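Regulating synaptic membrane exocytosis protein 2 (Rattus norvegicus, PDB 2BWQ) is a Rab3-interacting scaffold protein of the presynaptic active zone that probably takes part in neurotransmitter release. Local coordinates at residues Leu11-Val16 against Arg82-Arg87; Asp29-Ser32 against Pro38-Pro41; Lys44-Pro49 against Lys54-Thr59. All blocks are in the same frame, centred on the assembly; numbering follows the deposited sequence. Where two conformers were deposited one is given.

Contact 1 of 3, residues Leu11-Val16 against Arg82-Arg87; sequences LWFDKV and REFRER. With SO4 (sulfate ion), chain B; SO4 (sulfate ion), chain C.
A T-shaped aromatic contact between F13 and F84 pins the end of strand 6-14 to the short 3-10 turn that precedes strand 88-95, at one end of the beta sandwich. It shows how side chains alone can join two segments, since F13 CA and F84 CA, the nearest such pair, are 10.5 Å apart. The edge of F84 is directed at the face of F13, with CZ as the touching corner: F84 CZ lies 3.6 Å from F13 CG and presses near the rim of the ring rather than over its middle. The planes stand 76° apart. F13 reaches across because its ring leaves the strand with CG anti to the backbone N (chi1 176°), while K15 N lies over the rim of the opposite face. F84 also packs on E115 and L119, which brings a second loop to the same buried spot.

The outward side of the turn is polar. R82 holds one sulfate with its backbone N, 2.7 Å from that ion's O1, and with NE and NH2, while R82 NH1 is 2.8 Å from O2 of the second sulfate. Both ions probably come from the crystallisation liquor. R87 NH2 forms a salt bridge with E83 OE2 at 3.6 Å. The arrangement is an edge-to-face aromatic pair within the loop that crosses from one sheet to the other of the C2 beta sandwich.

Contact 2 of 3, residues Asp29-Ser32 against Pro38-Pro41; sequences DLPS and PRNP
The loop joining strands 19-28 and 41-48 corresponds to the first of the top loops of a C2 domain, the region that holds calcium in its calcium-binding relatives, and here its two arms are clasped by R39 reaching across to the carbonyls of P31 and S32. The main bond is short and nearly straight: R39 NE lies 2.7 Å from P31 O, with an angle of 172° at the hydrogen. P31 O meets the guanidinium at its edge, in the plane of the group, and the donor is tilted 18° from the carbonyl plane. R39 NH2 adds weaker bonds, one to S32 O at 2.9 Å and a longer one to P31 O. A bend at chi2 (-61°) turns the chain toward the opposite arm and brings NE to P31 O. The P31 ring lies across the guanidinium arm at about a right angle, CG standing 4.1 Å from R39 NH2.

Beside this polar clasp, L30 CD1 rests on the P41 ring, 3.9 Å from its CB. The other end of the guanidinium is occupied as well, since NH1 forms salt bridges with D95 and E105. A methionine in place of R39 would probably leave P31 O and S32 O without the arginine's N-H groups and take one positive partner from D95 and E105, loosening the link between the two arms at P31 and S32.

On the side of L30 and P41, both residues pack on L93 of strand 88-95 and on P68, while backbone bonds from L30 to L66 and from R39 to T65 anchor the arms to the loop preceding strand 69-76.

Contact 3 of 3, residues Lys44-Pro49 against Lys54-Thr59; sequences KIYFLP and KNKRRT
I45 and R57 face each other as the hydrogen-bonded pair of an antiparallel hairpin, each backbone N donating to the other's O at 2.8 Å. Two residues farther on, F47 N donates to N55 O at 3.0 Å, which also receives Y76 OH. The aliphatic arm of K56 runs over one face of the Y46 ring, a CH-pi contact with K56 CG 4.2 Å from the centroid of that ring. Extended as far as CE, with CG opposite the backbone N (chi1 -178°), the arm then meets K44, K44 CD lying 3.6 Å from K56 CE.

In a second shell, R57 NH1 donates to K54 O and K56 O, approaching both from above their carbonyl planes, and R57 NH2 bonds to I75 O of strand 69-76. The amide of N55 donates to D50 O, while the I45 and F47 side chains pack on V22 and L20.

Register thus rests on backbone bonds, leaving K44 and K56 side by side on one face, with R58 beside them held by Q96 and Y42. K44 NZ and K56 NZ, 6.3 Å apart, would be expected to build up positive potential, as in the polybasic strand of some other C2 domains.

In the fold
From the N terminus, strand 6-14 supplies the first half of contact 1, whose partner arrives only after 65 further residues, so this contact closes a long loop that encloses the other two. Within it, contact 2 closes first, across a five-residue tip between strands 19-28 and 41-48. Contact 3 follows in series, starting on the strand that contact 2 leads into and pairing it with edge strand 56-58. Contacts 1 and 2 sit on opposite sides of the chain's centre, their own centres about 32 Å apart. Contact 3 lies between these extremes and touches contact 1, where R87 packs on F47 and P49, so that hairpin and closing turn meet.

Contact 1 of 3, residues Leu11-Val16 against Arg82-Arg87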
loop_
_atom_site.group_PDB
_atom_site.type_symbol
_atom_site.label_atom_id
_atom_site.label_comp_id
_atom_site.label_asym_id
_atom_site.label_seq_id
_atom_site.Cartn_x
_atom_site.Cartn_y
_atom_site.Cartn_z
ATOM N N LEU A 11 5.697 6.180 5.100
ATOM C CA LEU A 11 5.925 7.085 3.953
ATOM C C LEU A 11 6.977 8.115 4.299
ATOM O O LEU A 11 6.936 8.681 5.396
ATOM C CB LEU A 11 4.620 7.817 3.632
ATOM C CG LEU A 11 3.398 6.974 3.302
ATOM C CD1 LEU A 11 2.170 7.832 3.101
ATOM C CD2 LEU A 11 3.638 6.150 1.997
ATOM N N TRP A 12 7.807 8.447 3.321
ATOM C CA TRP A 12 8.718 9.541 3.525
ATOM C C TRP A 12 9.099 10.125 2.165
ATOM O O TRP A 12 9.407 9.371 1.250
ATOM C CB TRP A 12 9.973 9.027 4.254
ATOM C CG TRP A 12 11.000 10.103 4.503
ATOM C CD1 TRP A 12 10.867 11.243 5.309
ATOM C CD2 TRP A 12 12.256 10.122 3.934
ATOM N NE1 TRP A 12 12.037 11.983 5.183
ATOM C CE2 TRP A 12 12.894 11.328 4.348
ATOM C CE3 TRP A 12 12.924 9.263 3.081
ATOM C CZ2 TRP A 12 14.185 11.649 3.927
ATOM C CZ3 TRP A 12 14.194 9.593 2.641
ATOM C CH2 TRP A 12 14.792 10.768 3.056
ATOM N N PHE A 13 9.197 11.432 2.140
ATOM C CA PHE A 13 9.685 12.127 0.937
ATOM C C PHE A 13 11.078 12.694 1.158
ATOM O O PHE A 13 11.294 13.390 2.142
ATOM C CB PHE A 13 8.690 13.220 0.562
ATOM C CG PHE A 13 9.143 14.056 -0.615
ATOM C CD1 PHE A 13 9.336 13.478 -1.877
ATOM C CD2 PHE A 13 9.391 15.435 -0.472
ATOM C CE1 PHE A 13 9.793 14.205 -2.952
ATOM C CE2 PHE A 13 9.842 16.196 -1.574
ATOM C CZ PHE A 13 10.007 15.552 -2.810
ATOM N N ASP A 14 11.989 12.353 0.266
ATOM C CA ASP A 14 13.314 12.872 0.326
ATOM C C ASP A 14 13.375 14.128 -0.581
ATOM O O ASP A 14 13.436 13.993 -1.849
ATOM C CB ASP A 14 14.281 11.822 -0.157
ATOM C CG ASP A 14 15.741 12.311 -0.177
ATOM O OD1 ASP A 14 15.991 13.515 0.002
ATOM O OD2 ASP A 14 16.593 11.507 -0.487
ATOM N N LYS A 15 13.250 15.336 -0.010
ATOM C CA LYS A 15 13.058 16.572 -0.801
ATOM C C LYS A 15 14.265 17.022 -1.588
ATOM O O LYS A 15 14.104 17.733 -2.585
ATOM C CB LYS A 15 12.558 17.728 0.082
ATOM C CG LYS A 15 13.616 18.333 1.022
ATOM C CD LYS A 15 12.989 19.350 1.996
ATOM C CE LYS A 15 11.503 19.065 2.257
ATOM N NZ LYS A 15 11.029 19.587 3.581
ATOM N N VAL A 16 15.449 16.580 -1.186
ATOM C CA VAL A 16 16.682 16.944 -1.891
ATOM C C VAL A 16 16.929 15.938 -3.020
ATOM O O VAL A 16 17.402 16.330 -4.084
ATOM C CB VAL A 16 17.887 16.912 -0.921
ATOM C CG1 VAL A 16 19.180 17.380 -1.589
ATOM C CG2 VAL A 16 17.643 17.791 0.346
ATOM N N ARG A 82 6.279 20.092 -5.489
ATOM C CA ARG A 82 5.263 20.913 -6.154
ATOM C C ARG A 82 4.123 20.088 -6.790
ATOM O O ARG A 82 3.094 20.631 -7.217
ATOM C CB ARG A 82 5.903 21.814 -7.202
ATOM C CG ARG A 82 6.407 21.059 -8.379
ATOM C CD ARG A 82 7.220 21.880 -9.366
ATOM N NE ARG A 82 8.475 22.322 -8.752
ATOM C CZ ARG A 82 8.993 23.541 -8.930
ATOM N NH1 ARG A 82 8.299 24.453 -9.544
ATOM N NH2 ARG A 82 10.153 23.859 -8.385
ATOM N N GLU A 83 4.362 18.790 -6.943
ATOM C CA GLU A 83 3.448 17.900 -7.641
ATOM C C GLU A 83 2.460 17.288 -6.640
ATOM O O GLU A 83 1.542 16.594 -7.060
ATOM C CB GLU A 83 4.240 16.713 -8.247
ATOM C CG GLU A 83 5.151 17.107 -9.425
ATOM C CD GLU A 83 6.143 15.994 -9.829
ATOM O OE1 GLU A 83 6.424 15.009 -9.062
ATOM O OE2 GLU A 83 6.641 16.088 -10.983
ATOM N N PHE A 84 2.623 17.525 -5.357
ATOM C CA PHE A 84 1.842 16.713 -4.385
ATOM C C PHE A 84 0.344 16.936 -4.511
ATOM O O PHE A 84 -0.376 15.963 -4.288
ATOM C CB PHE A 84 2.272 17.053 -2.973
ATOM C CG PHE A 84 3.561 16.386 -2.527
ATOM C CD1 PHE A 84 4.362 15.651 -3.404
ATOM C CD2 PHE A 84 3.967 16.563 -1.220
ATOM C CE1 PHE A 84 5.567 15.055 -2.910
ATOM C CE2 PHE A 84 5.185 16.010 -0.732
ATOM C CZ PHE A 84 5.938 15.265 -1.596
ATOM N N ARG A 85 -0.139 18.122 -4.880
ATOM C CA ARG A 85 -1.602 18.331 -5.002
ATOM C C ARG A 85 -2.225 17.522 -6.106
ATOM O O ARG A 85 -3.437 17.346 -6.145
ATOM C CB ARG A 85 -1.951 19.816 -5.190
ATOM C CG ARG A 85 -1.835 20.619 -3.918
ATOM C CD ARG A 85 -2.367 22.066 -4.046
ATOM N NE ARG A 85 -1.908 22.948 -2.965
ATOM C CZ ARG A 85 -1.173 24.052 -3.137
ATOM N NH1 ARG A 85 -0.813 24.461 -4.356
ATOM N NH2 ARG A 85 -0.811 24.771 -2.079
ATOM N N GLU A 86 -1.378 17.025 -6.999
ATOM C CA GLU A 86 -1.785 16.282 -8.170
ATOM C C GLU A 86 -1.315 14.824 -8.158
ATOM O O GLU A 86 -1.174 14.199 -9.218
ATOM C CB GLU A 86 -1.246 16.974 -9.433
ATOM C CG GLU A 86 -1.784 18.404 -9.684
ATOM C CD GLU A 86 -3.312 18.514 -9.800
ATOM O OE1 GLU A 86 -4.037 17.490 -9.906
ATOM O OE2 GLU A 86 -3.822 19.661 -9.784
ATOM N N ARG A 87 -0.955 14.296 -6.982
ATOM C CA ARG A 87 -0.448 12.890 -6.912
ATOM C C ARG A 87 -1.159 12.185 -5.775
ATOM O O ARG A 87 -1.500 12.804 -4.738
ATOM C CB ARG A 87 1.073 12.829 -6.581
ATOM C CG ARG A 87 1.910 13.506 -7.647
ATOM C CD ARG A 87 1.835 12.701 -8.903
ATOM N NE ARG A 87 2.870 13.086 -9.841
ATOM C CZ ARG A 87 2.629 13.938 -10.810
ATOM N NH1 ARG A 87 1.400 14.466 -10.953
ATOM N NH2 ARG A 87 3.605 14.283 -11.649
HETATM S S SO4 B . 10.264 20.716 -5.953
HETATM O O1 SO4 B . 8.802 20.991 -5.980
HETATM O O2 SO4 B . 10.916 21.640 -5.053
HETATM O O3 SO4 B . 10.569 19.361 -5.511
HETATM O O4 SO4 B . 10.833 20.924 -7.296
HETATM S S SO4 C . 5.233 25.663 -10.925
HETATM O O1 SO4 C . 3.883 26.012 -10.386
HETATM O O2 SO4 C . 5.657 24.333 -10.565
HETATM O O3 SO4 C . 5.013 25.419 -12.374
HETATM O O4 SO4 C . 6.148 26.742 -10.664
#

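Contact 2 of 3, residues Asp29-Ser32 against Pro38-Pro41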
loop_
_atom_site.group_PDB
_atom_site.type_symbol
_atom_site.label_atom_id
_atom_site.label_comp_id
_atom_site.label_asym_id
_atom_site.label_seq_id
_atom_site.Cartn_x
_atom_site.Cartn_y
_atom_site.Cartn_z
ATOM N N ASP A 29 -5.592 -8.575 10.774
ATOM C CA ASP A 29 -7.053 -8.779 10.860
ATOM C C ASP A 29 -7.732 -8.969 9.479
ATOM O O ASP A 29 -8.859 -8.524 9.257
ATOM C CB ASP A 29 -7.719 -7.625 11.651
ATOM C CG ASP A 29 -7.212 -7.493 13.082
ATOM O OD1 ASP A 29 -6.737 -8.491 13.703
ATOM O OD2 ASP A 29 -7.281 -6.384 13.677
ATOM N N LEU A 30 -7.018 -9.589 8.518
ATOM C CA LEU A 30 -7.651 -9.863 7.194
ATOM C C LEU A 30 -8.812 -10.838 7.387
ATOM O O LEU A 30 -8.708 -11.719 8.248
ATOM C CB LEU A 30 -6.668 -10.458 6.184
ATOM C CG LEU A 30 -5.467 -9.542 5.819
ATOM C CD1 LEU A 30 -4.605 -10.113 4.655
ATOM C CD2 LEU A 30 -5.961 -8.041 5.573
ATOM N N PRO A 31 -9.898 -10.690 6.654
ATOM C CA PRO A 31 -11.008 -11.637 6.737
ATOM C C PRO A 31 -10.600 -12.973 6.091
ATOM O O PRO A 31 -10.024 -13.009 4.984
ATOM C CB PRO A 31 -12.113 -10.950 5.896
ATOM C CG PRO A 31 -11.424 -10.054 4.961
ATOM C CD PRO A 31 -10.179 -9.586 5.725
ATOM N N SER A 32 -10.900 -14.082 6.766
ATOM C CA SER A 32 -10.813 -15.406 6.124
ATOM C C SER A 32 -11.711 -15.457 4.884
ATOM O O SER A 32 -12.514 -14.563 4.649
ATOM C CB SER A 32 -11.192 -16.494 7.151
ATOM O OG SER A 32 -10.344 -16.391 8.289
ATOM N N PRO A 38 -7.435 -19.317 4.998
ATOM C CA PRO A 38 -6.760 -18.038 4.965
ATOM C C PRO A 38 -6.488 -17.564 3.519
ATOM O O PRO A 38 -6.862 -18.221 2.550
ATOM C CB PRO A 38 -5.454 -18.330 5.707
ATOM C CG PRO A 38 -5.188 -19.792 5.398
ATOM C CD PRO A 38 -6.545 -20.445 5.337
ATOM N N ARG A 39 -5.883 -16.386 3.425
ATOM C CA ARG A 39 -5.646 -15.694 2.171
ATOM C C ARG A 39 -4.216 -15.959 1.658
ATOM O O ARG A 39 -3.356 -16.380 2.411
ATOM C CB ARG A 39 -5.798 -14.181 2.483
ATOM C CG ARG A 39 -7.201 -13.749 2.978
ATOM C CD ARG A 39 -8.249 -14.027 1.943
ATOM N NE ARG A 39 -9.584 -13.638 2.410
ATOM C CZ ARG A 39 -10.652 -13.485 1.623
ATOM N NH1 ARG A 39 -10.583 -13.738 0.308
ATOM N NH2 ARG A 39 -11.791 -13.113 2.199
ATOM N N ASN A 40 -3.981 -15.595 0.407
ATOM C CA ASN A 40 -2.651 -15.471 -0.173
ATOM C C ASN A 40 -2.480 -14.035 -0.587
ATOM O O ASN A 40 -2.713 -13.681 -1.750
ATOM C CB ASN A 40 -2.467 -16.352 -1.418
ATOM C CG ASN A 40 -2.722 -17.813 -1.134
ATOM O OD1 ASN A 40 -2.269 -18.392 -0.107
ATOM N ND2 ASN A 40 -3.453 -18.451 -2.065
ATOM N N PRO A 41 -2.182 -13.171 0.379
ATOM C CA PRO A 41 -2.290 -11.721 0.090
ATOM C C PRO A 41 -1.063 -11.065 -0.561
ATOM O O PRO A 41 0.097 -11.420 -0.251
ATOM C CB PRO A 41 -2.618 -11.117 1.470
ATOM C CG PRO A 41 -1.935 -12.072 2.441
ATOM C CD PRO A 41 -1.910 -13.435 1.799
#

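Contact 3 of 3, residues Lys44-Pro49 against Lys54-Thr59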
loop_
_atom_site.group_PDB
_atom_site.type_symbol
_atom_site.label_atom_id
_atom_site.label_comp_id
_atom_site.label_asym_id
_atom_site.label_seq_id
_atom_site.Cartn_x
_atom_site.Cartn_y
_atom_site.Cartn_z
ATOM N N LYS A 44 -0.680 -4.128 -4.220
ATOM C CA LYS A 44 -0.316 -3.384 -5.441
ATOM C C LYS A 44 -0.408 -1.906 -5.148
ATOM O O LYS A 44 -1.333 -1.458 -4.442
ATOM C CB LYS A 44 -1.301 -3.744 -6.557
ATOM C CG LYS A 44 -0.962 -3.103 -7.869
ATOM C CD LYS A 44 -1.734 -3.801 -9.026
ATOM C CE LYS A 44 -3.244 -3.596 -8.895
ATOM N NZ LYS A 44 -3.999 -4.263 -10.008
ATOM N N ILE A 45 0.585 -1.175 -5.648
ATOM C CA ILE A 45 0.555 0.274 -5.488
ATOM C C ILE A 45 0.733 0.944 -6.818
ATOM O O ILE A 45 1.669 0.588 -7.570
ATOM C CB ILE A 45 1.583 0.767 -4.512
ATOM C CG1 ILE A 45 1.390 0.060 -3.163
ATOM C CG2 ILE A 45 1.447 2.300 -4.343
ATOM C CD1 ILE A 45 2.124 0.596 -1.833
ATOM N N TYR A 46 -0.131 1.881 -7.146
ATOM C CA TYR A 46 0.059 2.825 -8.256
ATOM C C TYR A 46 0.226 4.202 -7.688
ATOM O O TYR A 46 -0.522 4.698 -6.820
ATOM C CB TYR A 46 -1.121 2.855 -9.205
ATOM C CG TYR A 46 -1.162 1.791 -10.252
ATOM C CD1 TYR A 46 -0.328 1.868 -11.346
ATOM C CD2 TYR A 46 -2.038 0.705 -10.171
ATOM C CE1 TYR A 46 -0.367 0.915 -12.334
ATOM C CE2 TYR A 46 -2.068 -0.267 -11.184
ATOM C CZ TYR A 46 -1.227 -0.138 -12.227
ATOM O OH TYR A 46 -1.283 -1.110 -13.239
ATOM N N PHE A 47 1.264 4.888 -8.164
ATOM C CA PHE A 47 1.482 6.301 -7.898
ATOM C C PHE A 47 0.875 7.030 -9.065
ATOM O O PHE A 47 1.429 6.993 -10.173
ATOM C CB PHE A 47 3.007 6.571 -7.819
ATOM C CG PHE A 47 3.351 7.927 -7.430
ATOM C CD1 PHE A 47 2.746 8.531 -6.320
ATOM C CD2 PHE A 47 4.347 8.613 -8.150
ATOM C CE1 PHE A 47 3.105 9.761 -5.910
ATOM C CE2 PHE A 47 4.736 9.894 -7.754
ATOM C CZ PHE A 47 4.097 10.458 -6.612
ATOM N N LEU A 48 -0.256 7.631 -8.823
ATOM C CA LEU A 48 -1.070 8.245 -9.930
ATOM C C LEU A 48 -0.936 9.741 -9.939
ATOM O O LEU A 48 -0.615 10.351 -8.934
ATOM C CB LEU A 48 -2.525 7.881 -9.728
ATOM C CG LEU A 48 -2.784 6.380 -9.781
ATOM C CD1 LEU A 48 -4.218 6.112 -9.432
ATOM C CD2 LEU A 48 -2.444 5.793 -11.171
ATOM N N PRO A 49 -1.149 10.418 -11.070
ATOM C CA PRO A 49 -1.456 9.849 -12.349
ATOM C C PRO A 49 -0.328 9.216 -13.096
ATOM O O PRO A 49 0.840 9.087 -12.625
ATOM C CB PRO A 49 -1.971 11.053 -13.162
ATOM C CG PRO A 49 -1.398 12.187 -12.574
ATOM C CD PRO A 49 -1.109 11.890 -11.111
ATOM N N LYS A 54 5.665 2.079 -14.941
ATOM C CA LYS A 54 6.669 2.861 -14.255
ATOM C C LYS A 54 6.205 3.233 -12.840
ATOM O O LYS A 54 7.000 3.421 -11.936
ATOM C CB LYS A 54 7.029 4.127 -15.033
ATOM C CG LYS A 54 8.261 4.777 -14.497
ATOM C CD LYS A 54 8.097 6.096 -13.790
ATOM C CE LYS A 54 9.487 6.690 -13.505
ATOM N NZ LYS A 54 9.366 8.022 -12.867
ATOM N N ASN A 55 4.897 3.444 -12.718
ATOM C CA ASN A 55 4.270 3.928 -11.475
ATOM C C ASN A 55 3.665 2.770 -10.670
ATOM O O ASN A 55 3.011 2.988 -9.621
ATOM C CB ASN A 55 3.249 5.000 -11.833
ATOM C CG ASN A 55 3.911 6.326 -12.167
ATOM O OD1 ASN A 55 5.049 6.558 -11.736
ATOM N ND2 ASN A 55 3.258 7.180 -13.001
ATOM N N LYS A 56 3.900 1.542 -11.080
ATOM C CA LYS A 56 3.306 0.354 -10.488
ATOM C C LYS A 56 4.345 -0.401 -9.659
ATOM O O LYS A 56 5.470 -0.626 -10.125
ATOM C CB LYS A 56 2.702 -0.566 -11.571
ATOM C CG LYS A 56 2.037 -1.781 -10.981
ATOM C CD LYS A 56 1.386 -2.673 -11.977
ATOM C CE LYS A 56 1.026 -3.982 -11.337
ATOM N NZ LYS A 56 1.949 -5.028 -11.863
ATOM N N ARG A 57 3.937 -0.863 -8.502
ATOM C CA ARG A 57 4.765 -1.764 -7.672
ATOM C C ARG A 57 3.889 -2.809 -7.030
ATOM O O ARG A 57 2.680 -2.554 -6.788
ATOM C CB ARG A 57 5.393 -0.962 -6.527
ATOM C CG ARG A 57 6.370 0.133 -6.949
ATOM C CD ARG A 57 7.659 -0.308 -7.641
ATOM N NE ARG A 57 8.500 0.872 -7.872
ATOM C CZ ARG A 57 8.350 1.708 -8.845
ATOM N NH1 ARG A 57 7.449 1.494 -9.805
ATOM N NH2 ARG A 57 9.141 2.792 -8.879
ATOM N N ARG A 58 4.473 -3.973 -6.701
ATOM C CA ARG A 58 3.699 -5.005 -6.041
ATOM C C ARG A 58 4.572 -5.693 -5.018
ATOM O O ARG A 58 5.750 -5.933 -5.291
ATOM C CB ARG A 58 3.338 -6.072 -7.103
ATOM C CG ARG A 58 2.148 -5.773 -7.869
ATOM C CD ARG A 58 1.763 -6.905 -8.840
ATOM N NE ARG A 58 1.670 -8.222 -8.203
ATOM C CZ ARG A 58 0.822 -9.186 -8.602
ATOM N NH1 ARG A 58 -0.035 -8.962 -9.615
ATOM N NH2 ARG A 58 0.807 -10.353 -7.986
ATOM N N THR A 59 3.988 -6.040 -3.870
ATOM C CA THR A 59 4.683 -6.967 -2.958
ATOM C C THR A 59 4.674 -8.384 -3.513
ATOM O O THR A 59 3.888 -8.734 -4.395
ATOM C CB THR A 59 4.046 -6.997 -1.561
ATOM O OG1 THR A 59 2.746 -7.594 -1.646
ATOM C CG2 THR A 59 3.922 -5.599 -0.908
#